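Local coordinates for protein 1,3,6,8-tetrahydroxynaphthalene synthase (Streptomyces coelicolor, PDB 1U0M) that condenses five malonyl-CoA units into a linear pentaketide and closes it by Claisen and aldol condensations to 1,3,6,8-tetrahydroxynaphthalene, a step in melanin biosynthesis, at residues E69-F73 with E74-K78; A99-L102 with A103-D107; A124-I127 with N128-F132; Y232-A236 with T237-F241. All blocks are in the same frame, centred on the assembly; numbering follows the deposited sequence.

Contact 1. Residues E69-F73 with E74-K78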
loop_
_atom_site.group_PDB
_atom_site.type_symbol
_atom_site.label_atom_id
_atom_site.label_comp_id
_atom_site.label_asym_id
_atom_site.label_seq_id
_atom_site.Cartn_x
_atom_site.Cartn_y
_atom_site.Cartn_z
ATOM N N GLU A 69 11.226 7.462 25.097
ATOM C CA GLU A 69 10.106 8.321 25.449
ATOM C C GLU A 69 9.026 8.216 24.380
ATOM O O GLU A 69 9.310 7.960 23.206
ATOM C CB GLU A 69 10.561 9.783 25.551
ATOM C CG GLU A 69 11.610 10.040 26.610
ATOM C CD GLU A 69 11.115 9.727 28.014
ATOM O OE1 GLU A 69 11.933 9.771 28.964
ATOM O OE2 GLU A 69 9.908 9.445 28.171
ATOM N N HIS A 70 7.781 8.400 24.784
ATOM C CA HIS A 70 6.704 8.362 23.814
ATOM C C HIS A 70 5.975 9.699 23.866
ATOM O O HIS A 70 5.147 9.930 24.743
ATOM C CB HIS A 70 5.747 7.200 24.093
ATOM C CG HIS A 70 4.818 6.914 22.955
ATOM N ND1 HIS A 70 4.294 5.662 22.715
ATOM C CD2 HIS A 70 4.300 7.727 22.005
ATOM C CE1 HIS A 70 3.493 5.715 21.667
ATOM N NE2 HIS A 70 3.478 6.959 21.218
ATOM N N PRO A 71 6.311 10.609 22.932
ATOM C CA PRO A 71 5.737 11.957 22.802
ATOM C C PRO A 71 4.384 11.957 22.109
ATOM O O PRO A 71 3.838 13.017 21.797
ATOM C CB PRO A 71 6.784 12.687 21.972
ATOM C CG PRO A 71 7.218 11.595 21.011
ATOM C CD PRO A 71 7.395 10.409 21.950
ATOM N N GLY A 72 3.853 10.762 21.868
ATOM C CA GLY A 72 2.580 10.628 21.189
ATOM C C GLY A 72 2.790 10.220 19.738
ATOM O O GLY A 72 3.838 10.500 19.145
ATOM N N PHE A 73 1.786 9.569 19.168
ATOM C CA PHE A 73 1.824 9.086 17.782
ATOM C C PHE A 73 2.015 10.241 16.787
ATOM O O PHE A 73 2.730 10.099 15.791
ATOM C CB PHE A 73 0.513 8.328 17.504
ATOM C CG PHE A 73 0.446 7.662 16.161
ATOM C CD1 PHE A 73 -0.793 7.464 15.544
ATOM C CD2 PHE A 73 1.590 7.206 15.519
ATOM C CE1 PHE A 73 -0.890 6.829 14.316
ATOM C CE2 PHE A 73 1.501 6.572 14.289
ATOM C CZ PHE A 73 0.258 6.381 13.685
ATOM N N GLU A 74 1.377 11.383 17.049
ATOM C CA GLU A 74 1.508 12.544 16.160
ATOM C C GLU A 74 2.968 12.999 16.101
ATOM O O GLU A 74 3.525 13.155 15.017
ATOM C CB GLU A 74 0.606 13.703 16.622
ATOM C CG GLU A 74 0.826 14.998 15.827
ATOM C CD GLU A 74 -0.231 16.079 16.070
ATOM O OE1 GLU A 74 -0.940 16.025 17.101
ATOM O OE2 GLU A 74 -0.332 17.001 15.221
ATOM N N ASP A 75 3.603 13.203 17.250
ATOM C CA ASP A 75 5.010 13.616 17.240
ATOM C C ASP A 75 5.919 12.509 16.692
ATOM O O ASP A 75 6.857 12.775 15.944
ATOM C CB ASP A 75 5.473 14.036 18.651
ATOM C CG ASP A 75 4.977 15.436 19.045
ATOM O OD1 ASP A 75 4.243 16.059 18.235
ATOM O OD2 ASP A 75 5.318 15.908 20.163
ATOM N N ARG A 76 5.631 11.266 17.058
ATOM C CA ARG A 76 6.410 10.124 16.581
ATOM C C ARG A 76 6.348 10.127 15.049
ATOM O O ARG A 76 7.363 10.049 14.373
ATOM C CB ARG A 76 5.800 8.808 17.112
ATOM C CG ARG A 76 6.775 7.832 17.785
ATOM C CD ARG A 76 6.998 8.223 19.221
ATOM N NE ARG A 76 7.806 7.311 20.036
ATOM C CZ ARG A 76 7.494 6.043 20.331
ATOM N NH1 ARG A 76 6.392 5.478 19.868
ATOM N NH2 ARG A 76 8.262 5.355 21.170
ATOM N N ASN A 77 5.145 10.227 14.496
ATOM C CA ASN A 77 5.009 10.204 13.046
ATOM C C ASN A 77 5.676 11.417 12.384
ATOM O O ASN A 77 6.104 11.344 11.227
ATOM C CB ASN A 77 3.535 10.119 12.654
ATOM C CG ASN A 77 3.334 9.400 11.344
ATOM O OD1 ASN A 77 3.547 8.190 11.251
ATOM N ND2 ASN A 77 2.942 10.139 10.314
ATOM N N LYS A 78 5.757 12.529 13.116
ATOM C CA LYS A 78 6.427 13.722 12.602
ATOM C C LYS A 78 7.908 13.349 12.475
ATOM O O LYS A 78 8.546 13.625 11.461
ATOM C CB LYS A 78 6.276 14.903 13.569
ATOM C CG LYS A 78 5.426 16.058 13.044
ATOM C CD LYS A 78 3.950 15.789 13.229
ATOM C CE LYS A 78 3.490 16.227 14.604
ATOM N NZ LYS A 78 3.387 17.712 14.723
HETATM O O HOH W 1 10.107 8.542 20.198
HETATM O O HOH W 2 2.581 13.439 19.680
#

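Contact 2. Residues A99-L102 with A103-D107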
loop_
_atom_site.group_PDB
_atom_site.type_symbol
_atom_site.label_atom_id
_atom_site.label_comp_id
_atom_site.label_asym_id
_atom_site.label_seq_id
_atom_site.Cartn_x
_atom_site.Cartn_y
_atom_site.Cartn_z
ATOM N N ALA A 99 23.081 0.735 -10.491
ATOM C CA ALA A 99 22.346 0.154 -11.609
ATOM C C ALA A 99 22.640 0.966 -12.867
ATOM O O ALA A 99 22.301 0.566 -13.982
ATOM C CB ALA A 99 20.854 0.156 -11.311
ATOM N N GLU A 100 23.286 2.109 -12.669
ATOM C CA GLU A 100 23.640 2.997 -13.765
ATOM C C GLU A 100 22.397 3.517 -14.478
ATOM O O GLU A 100 22.050 3.073 -15.575
ATOM C CB GLU A 100 24.572 2.275 -14.742
ATOM C CG GLU A 100 25.845 1.764 -14.068
ATOM C CD GLU A 100 26.790 1.060 -15.019
ATOM O OE1 GLU A 100 26.325 0.192 -15.788
ATOM O OE2 GLU A 100 28.001 1.364 -14.986
ATOM N N LEU A 101 21.723 4.451 -13.808
ATOM C CA LEU A 101 20.524 5.107 -14.307
ATOM C C LEU A 101 20.444 6.444 -13.612
ATOM O O LEU A 101 21.118 6.682 -12.610
ATOM C CB LEU A 101 19.247 4.342 -13.948
ATOM C CG LEU A 101 18.891 2.986 -14.542
ATOM C CD1 LEU A 101 19.031 3.056 -16.043
ATOM C CD2 LEU A 101 19.774 1.917 -13.949
ATOM N N LEU A 102 19.607 7.314 -14.151
ATOM C CA LEU A 102 19.378 8.621 -13.567
ATOM C C LEU A 102 17.955 8.538 -13.017
ATOM O O LEU A 102 17.219 7.592 -13.325
ATOM C CB LEU A 102 19.474 9.702 -14.644
ATOM C CG LEU A 102 18.893 9.247 -15.985
ATOM C CD1 LEU A 102 18.049 10.343 -16.598
ATOM C CD2 LEU A 102 20.028 8.835 -16.911
ATOM N N ALA A 103 17.573 9.508 -12.198
ATOM C CA ALA A 103 16.235 9.519 -11.631
ATOM C C ALA A 103 15.212 9.248 -12.728
ATOM O O ALA A 103 14.223 8.539 -12.523
ATOM C CB ALA A 103 15.964 10.875 -10.992
ATOM N N THR A 104 15.492 9.791 -13.907
ATOM C CA THR A 104 14.597 9.680 -15.046
ATOM C C THR A 104 14.516 8.361 -15.808
ATOM O O THR A 104 13.807 8.272 -16.805
ATOM C CB THR A 104 14.892 10.792 -16.056
ATOM O OG1 THR A 104 15.211 11.999 -15.351
ATOM C CG2 THR A 104 13.676 11.040 -16.933
ATOM N N ASP A 105 15.220 7.331 -15.370
ATOM C CA ASP A 105 15.132 6.072 -16.095
ATOM C C ASP A 105 14.207 5.082 -15.403
ATOM O O ASP A 105 14.027 3.952 -15.863
ATOM C CB ASP A 105 16.525 5.468 -16.280
ATOM C CG ASP A 105 17.224 5.996 -17.521
ATOM O OD1 ASP A 105 17.169 5.312 -18.567
ATOM O OD2 ASP A 105 17.809 7.098 -17.456
ATOM N N ILE A 106 13.609 5.525 -14.302
ATOM C CA ILE A 106 12.703 4.692 -13.520
ATOM C C ILE A 106 11.255 4.977 -13.906
ATOM O O ILE A 106 10.819 6.128 -13.910
ATOM C CB ILE A 106 12.887 4.963 -12.007
ATOM C CG1 ILE A 106 14.370 4.837 -11.630
ATOM C CG2 ILE A 106 12.028 3.993 -11.192
ATOM C CD1 ILE A 106 14.951 3.447 -11.824
ATOM N N ASP A 107 10.512 3.926 -14.227
ATOM C CA ASP A 107 9.117 4.083 -14.619
ATOM C C ASP A 107 8.166 3.913 -13.439
ATOM O O ASP A 107 7.040 4.396 -13.473
ATOM C CB ASP A 107 8.740 3.067 -15.705
ATOM C CG ASP A 107 9.634 3.152 -16.932
ATOM O OD1 ASP A 107 10.717 2.527 -16.926
ATOM O OD2 ASP A 107 9.256 3.846 -17.905
#

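Contact 3. Residues A124-I127 with N128-F132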
loop_
_atom_site.group_PDB
_atom_site.type_symbol
_atom_site.label_atom_id
_atom_site.label_comp_id
_atom_site.label_asym_id
_atom_site.label_seq_id
_atom_site.Cartn_x
_atom_site.Cartn_y
_atom_site.Cartn_z
ATOM N N ALA A 124 5.563 10.873 -3.711
ATOM C CA ALA A 124 5.229 12.168 -4.288
ATOM C C ALA A 124 6.332 13.190 -4.039
ATOM O O ALA A 124 6.772 13.877 -4.963
ATOM C CB ALA A 124 3.929 12.672 -3.708
ATOM N N TRP A 125 6.768 13.290 -2.786
ATOM C CA TRP A 125 7.815 14.234 -2.397
ATOM C C TRP A 125 9.141 13.852 -3.052
ATOM O O TRP A 125 9.957 14.713 -3.354
ATOM C CB TRP A 125 7.964 14.244 -0.876
ATOM C CG TRP A 125 8.983 15.212 -0.341
ATOM C CD1 TRP A 125 8.801 16.542 -0.080
ATOM C CD2 TRP A 125 10.333 14.910 0.036
ATOM N NE1 TRP A 125 9.955 17.085 0.439
ATOM C CE2 TRP A 125 10.911 16.102 0.518
ATOM C CE3 TRP A 125 11.111 13.745 0.011
ATOM C CZ2 TRP A 125 12.229 16.162 0.976
ATOM C CZ3 TRP A 125 12.423 13.804 0.466
ATOM C CH2 TRP A 125 12.969 15.005 0.939
ATOM N N LEU A 126 9.340 12.560 -3.282
ATOM C CA LEU A 126 10.558 12.071 -3.916
ATOM C C LEU A 126 10.611 12.447 -5.391
ATOM O O LEU A 126 11.658 12.832 -5.898
ATOM C CB LEU A 126 10.662 10.552 -3.774
ATOM C CG LEU A 126 11.140 9.981 -2.439
ATOM C CD1 LEU A 126 11.024 8.451 -2.459
ATOM C CD2 LEU A 126 12.581 10.406 -2.201
ATOM N N ILE A 127 9.488 12.324 -6.086
ATOM C CA ILE A 127 9.439 12.673 -7.495
ATOM C C ILE A 127 9.746 14.164 -7.637
ATOM O O ILE A 127 10.520 14.568 -8.508
ATOM C CB ILE A 127 8.054 12.337 -8.074
ATOM C CG1 ILE A 127 7.922 10.820 -8.158
ATOM C CG2 ILE A 127 7.853 13.006 -9.437
ATOM C CD1 ILE A 127 6.512 10.346 -8.285
ATOM N N ASN A 128 9.157 14.970 -6.756
ATOM C CA ASN A 128 9.361 16.413 -6.756
ATOM C C ASN A 128 10.807 16.838 -6.523
ATOM O O ASN A 128 11.348 17.671 -7.253
ATOM C CB ASN A 128 8.518 17.078 -5.667
ATOM C CG ASN A 128 7.167 17.528 -6.163
ATOM O OD1 ASN A 128 6.161 16.854 -5.961
ATOM N ND2 ASN A 128 7.136 18.678 -6.822
ATOM N N GLU A 129 11.425 16.273 -5.490
ATOM C CA GLU A 129 12.786 16.636 -5.124
ATOM C C GLU A 129 13.885 15.909 -5.873
ATOM O O GLU A 129 14.866 16.517 -6.283
ATOM C CB GLU A 129 12.977 16.448 -3.612
ATOM C CG GLU A 129 12.849 17.732 -2.776
ATOM C CD GLU A 129 11.611 18.560 -3.105
ATOM O OE1 GLU A 129 11.776 19.746 -3.463
ATOM O OE2 GLU A 129 10.480 18.034 -3.000
ATOM N N MET A 130 13.731 14.608 -6.054
ATOM C CA MET A 130 14.750 13.833 -6.748
ATOM C C MET A 130 14.732 14.084 -8.248
ATOM O O MET A 130 15.538 13.525 -8.991
ATOM C CB MET A 130 14.548 12.347 -6.483
ATOM C CG MET A 130 15.803 11.621 -6.080
ATOM S SD MET A 130 15.665 11.084 -4.398
ATOM C CE MET A 130 16.273 12.487 -3.565
ATOM N N GLY A 131 13.802 14.918 -8.693
ATOM C CA GLY A 131 13.713 15.213 -10.106
ATOM C C GLY A 131 13.303 14.018 -10.939
ATOM O O GLY A 131 13.692 13.906 -12.094
ATOM N N PHE A 132 12.522 13.113 -10.362
ATOM C CA PHE A 132 12.067 11.944 -11.103
ATOM C C PHE A 132 11.109 12.340 -12.229
ATOM O O PHE A 132 10.682 13.491 -12.336
ATOM C CB PHE A 132 11.357 10.966 -10.165
ATOM C CG PHE A 132 12.279 10.010 -9.472
ATOM C CD1 PHE A 132 12.632 8.803 -10.068
ATOM C CD2 PHE A 132 12.798 10.315 -8.221
ATOM C CE1 PHE A 132 13.486 7.916 -9.429
ATOM C CE2 PHE A 132 13.652 9.435 -7.573
ATOM C CZ PHE A 132 13.997 8.232 -8.179
#

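Contact 4. Residues Y232-A236 with T237-F241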
loop_
_atom_site.group_PDB
_atom_site.type_symbol
_atom_site.label_atom_id
_atom_site.label_comp_id
_atom_site.label_asym_id
_atom_site.label_seq_id
_atom_site.Cartn_x
_atom_site.Cartn_y
_atom_site.Cartn_z
ATOM N N TYR A 232 -0.501 -5.758 13.561
ATOM C CA TYR A 232 -0.484 -4.511 14.291
ATOM C C TYR A 232 -1.804 -4.297 15.031
ATOM O O TYR A 232 -2.863 -4.576 14.497
ATOM C CB TYR A 232 -0.299 -3.335 13.315
ATOM C CG TYR A 232 1.120 -2.866 13.093
ATOM C CD1 TYR A 232 1.442 -2.106 11.972
ATOM C CD2 TYR A 232 2.126 -3.146 14.010
ATOM C CE1 TYR A 232 2.729 -1.630 11.766
ATOM C CE2 TYR A 232 3.424 -2.682 13.820
ATOM C CZ TYR A 232 3.717 -1.916 12.693
ATOM O OH TYR A 232 4.981 -1.404 12.501
ATOM N N ASP A 233 -1.733 -3.843 16.271
ATOM C CA ASP A 233 -2.937 -3.438 17.004
ATOM C C ASP A 233 -2.802 -1.919 16.794
ATOM O O ASP A 233 -1.761 -1.350 17.112
ATOM C CB ASP A 233 -2.825 -3.753 18.502
ATOM C CG ASP A 233 -3.624 -5.000 18.915
ATOM O OD1 ASP A 233 -3.415 -5.483 20.046
ATOM O OD2 ASP A 233 -4.453 -5.495 18.127
ATOM N N VAL A 234 -3.815 -1.271 16.223
ATOM C CA VAL A 234 -3.745 0.173 15.958
ATOM C C VAL A 234 -4.494 0.989 17.006
ATOM O O VAL A 234 -5.724 1.002 17.042
ATOM C CB VAL A 234 -4.310 0.504 14.570
ATOM C CG1 VAL A 234 -4.218 2.009 14.316
ATOM C CG2 VAL A 234 -3.536 -0.284 13.498
ATOM N N LYS A 235 -3.735 1.697 17.836
ATOM C CA LYS A 235 -4.296 2.486 18.926
ATOM C C LYS A 235 -3.967 3.973 18.853
ATOM O O LYS A 235 -3.261 4.432 17.962
ATOM C CB LYS A 235 -3.764 1.938 20.250
ATOM C CG LYS A 235 -4.045 0.463 20.445
ATOM C CD LYS A 235 -3.300 -0.104 21.619
ATOM C CE LYS A 235 -3.650 -1.579 21.807
ATOM N NZ LYS A 235 -3.104 -2.075 23.082
ATOM N N ALA A 236 -4.461 4.716 19.835
ATOM C CA ALA A 236 -4.199 6.137 19.902
ATOM C C ALA A 236 -2.697 6.363 20.077
ATOM O O ALA A 236 -2.186 7.424 19.744
ATOM C CB ALA A 236 -4.956 6.734 21.063
ATOM N N THR A 237 -1.999 5.354 20.605
ATOM C CA THR A 237 -0.557 5.430 20.839
ATOM C C THR A 237 0.238 5.035 19.601
ATOM O O THR A 237 1.471 5.129 19.562
ATOM C CB THR A 237 -0.140 4.511 22.005
ATOM O OG1 THR A 237 -1.042 3.409 22.074
ATOM C CG2 THR A 237 -0.168 5.255 23.327
ATOM N N GLY A 238 -0.469 4.572 18.581
ATOM C CA GLY A 238 0.208 4.195 17.362
ATOM C C GLY A 238 0.079 2.730 17.045
ATOM O O GLY A 238 -0.948 2.114 17.320
ATOM N N PHE A 239 1.139 2.171 16.474
ATOM C CA PHE A 239 1.134 0.775 16.089
ATOM C C PHE A 239 1.795 -0.116 17.125
ATOM O O PHE A 239 2.968 0.078 17.467
ATOM C CB PHE A 239 1.837 0.605 14.735
ATOM C CG PHE A 239 1.221 1.416 13.630
ATOM C CD1 PHE A 239 -0.155 1.642 13.600
ATOM C CD2 PHE A 239 2.007 1.938 12.607
ATOM C CE1 PHE A 239 -0.732 2.374 12.572
ATOM C CE2 PHE A 239 1.440 2.669 11.577
ATOM C CZ PHE A 239 0.068 2.890 11.555
ATOM N N HIS A 240 1.024 -1.081 17.622
ATOM C CA HIS A 240 1.506 -2.048 18.600
ATOM C C HIS A 240 1.692 -3.378 17.862
ATOM O O HIS A 240 0.736 -3.982 17.377
ATOM C CB HIS A 240 0.494 -2.222 19.751
ATOM C CG HIS A 240 0.324 -1.002 20.602
ATOM N ND1 HIS A 240 -0.144 0.198 20.102
ATOM C CD2 HIS A 240 0.520 -0.805 21.929
ATOM C CE1 HIS A 240 -0.233 1.076 21.086
ATOM N NE2 HIS A 240 0.165 0.493 22.204
ATOM N N PHE A 241 2.936 -3.819 17.779
ATOM C CA PHE A 241 3.279 -5.042 17.085
ATOM C C PHE A 241 2.982 -6.310 17.891
ATOM O O PHE A 241 3.398 -6.439 19.040
ATOM C CB PHE A 241 4.764 -5.009 16.707
ATOM C CG PHE A 241 5.168 -6.100 15.768
ATOM C CD1 PHE A 241 4.571 -6.207 14.515
ATOM C CD2 PHE A 241 6.141 -7.026 16.130
ATOM C CE1 PHE A 241 4.938 -7.224 13.629
ATOM C CE2 PHE A 241 6.512 -8.052 15.242
ATOM C CZ PHE A 241 5.911 -8.144 13.999
#

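Contact 1. Residues E69-F73 with E74-K78
The start of helix 73-99, with Gly72 as its N-cap, carries this local contact, in which Arg76 folds back over His70 and Pro71. Its guanidinium lies flat on one face of the His70 ring, the two centres 3.9 Å apart and the planes only 19° off parallel, with NH1 over the middle of the imidazole. The chain is bent at chi2 (83°), which carries Arg76 CD across the Pro71 ring, 3.5 Å from Pro71 CD. Water 1, in the guanidinium plane, accepts from Arg76 NE at 2.6 Å. It also lies near Glu69 O, to which it may donate. Water 2 links Pro71 O to Asp75 N. The helix proper opens with Arg76 N bonding to Gly72 O at 2.9 Å and Asn77 N to Phe73 O at 2.7 Å, both N-H directions within 20° of straight. With an alanine at Arg76, the His70 face would probably lose its stacking partner and the Tyr180 carbonyl its NH2 donor. Asn77 ND2 bonds to Phe117 O, while the Phe73 ring meets Phe239 of the hairpin formed by strands 230-235 and 238-243 and also packs on Val234 of the second subunit.

Contact 2. Residues A99-L102 with A103-D107
Leu102 O receives Asp105 N at 2.9 Å, the hydrogen bond that closes this short turn. The N-H is nearly straight at 167°, yet the donor stands 48° out of the carbonyl plane and so misses the lone-pair directions. Such an i to i+3 bond is the mark of a 3-10 turn, and residues 103-105 do form a single 3-10 segment. Just upstream, helix 73-99 ends in a Schellman motif: Glu100, with positive phi, is its C-prime residue, and Leu101 N reaches back to Leu96 O. The chain thus passes from helix end through a 3-10 turn toward strand 108-112. Among the side chains, Leu101 crosses Asp105 at about a right angle, its CD1 lying 3.5 Å from Asp105 CB. With chi1 at -68°, Leu101 CG stands beside its own backbone N and opposite the carbonyl carbon, a setting from which CD1 extends to the aspartate methylene. The modelled approach of the Leu102 branch to the Asp105 carboxylate is too close to be trusted in detail. On the inner side Ile106 packs against Leu169 of strand 167-175 and Val204 of strand 198-206, and Asp107 OD1 accepts a hydrogen bond from Asn167 N.

Contact 3. Residues A124-I127 with N128-F132
Glu129 doubles back across the indole of Trp125, one turn earlier on helix 122-129. Its CB lies 3.5 Å from Trp125 O; CG comes next, 4.1 Å from Trp125 CZ2. There the chain bends, chi2 being 48°, and CD is carried back over the five-membered side of the indole, 4.2 Å from Trp125 NE1. At the tip, OE2 sits 3.6 Å above the indole plane, displaced toward the rim, and NE1 is the ring atom closest to it. The carboxylate is inclined 34° to the indole, so it neither lies flat on the ring nor stands upright. Trp125 has CG anti to its N (chi1 -178°), which lays the ring beneath this carboxylate. The ring also makes a cation-pi contact with Lys85 and packs on Pro89, both of helix 73-99, and a glycine in place of Trp125 would probably leave the Lys85 charge without its aromatic partner and open a gap beside Pro89. Further along, Leu126 and Met130 run side by side in the same direction, CD2 to SD 3.8 Å, and both pack on Ile92. Phe132 brings the edge of its ring to Leu126 O, which Met130 N already holds at 2.7 Å. Asn128 N to Ala124 O and Glu129 N to Trp125 O are the regular i to i+4 bonds, whereas Phe132 N to Ile127 O is weak. With Gly131 leaving the helix at positive phi, the arrangement is the C-terminal end of the helix in the beta-alpha-beta unit of strand 108-112, helix 122-129 and strand 137-141.

Contact 4. Residues Y232-A236 with T237-F241
Tyr232 and Phe239 form the first shell: Phe239 CB sits over the centre of the tyrosine ring, 3.6 Å from its centroid and 4° off the normal. Phe239 CG lies anti to the carbonyl carbon (chi1 -58°), which turns its ring into an offset stack on Tyr232, centroids 4.9 Å apart and planes at 20°. Val234 runs alongside Phe239 on the same face, while Phe241 CD1 approaches Tyr232 CE2 at 3.8 Å. On the face bearing Lys235 and His240, the extended lysine chain crosses the imidazole at about a right angle and sets Lys235 CD 3.5 Å from the His240 centroid, a CH-pi contact. Backbone hydrogen bonds position both groups: Asp233 N to His240 O 2.7 Å, His240 N to Asp233 O 2.8 Å, and Lys235 N to Gly238 O 2.9 Å. A type I turn from Lys235 to Gly238 closes the hairpin. Farther out, Tyr232 OH bonds to Cys114 O, and Phe239 stacks on Phe117 of the second subunit. Phe241 meets Phe196. The face with Tyr232, Val234, Phe239 and Phe241 is thus largely apolar, and Phe241, its side chain about 5 Å from that of Cys146, the probable catalytic cysteine, may help line a pocket there.

How the contacts relate
Along the chain the contacts come in series, 1 to 4. Contacts 1 and 2 mark the beginning and end of helix 73-99, their centres about 35 Å apart, and contact 3 packs against that same helix from helix 122-129. Contacts 2 and 3 lie about 13 Å apart between centres and touch, Ile106 CG1 meeting Phe132 CE1 at 3.9 Å. Contacts 1 and 4 lie about 12 Å apart between centres and also touch, Phe73 CG to Gly238 CA being 3.7 Å; this joins the N-terminal chalcone synthase-like region to a hairpin of the C-terminal one. Contacts 1, 3 and 4 also reach the second subunit, so packing within the chain and dimer packing share residues such as Phe73 and Val234.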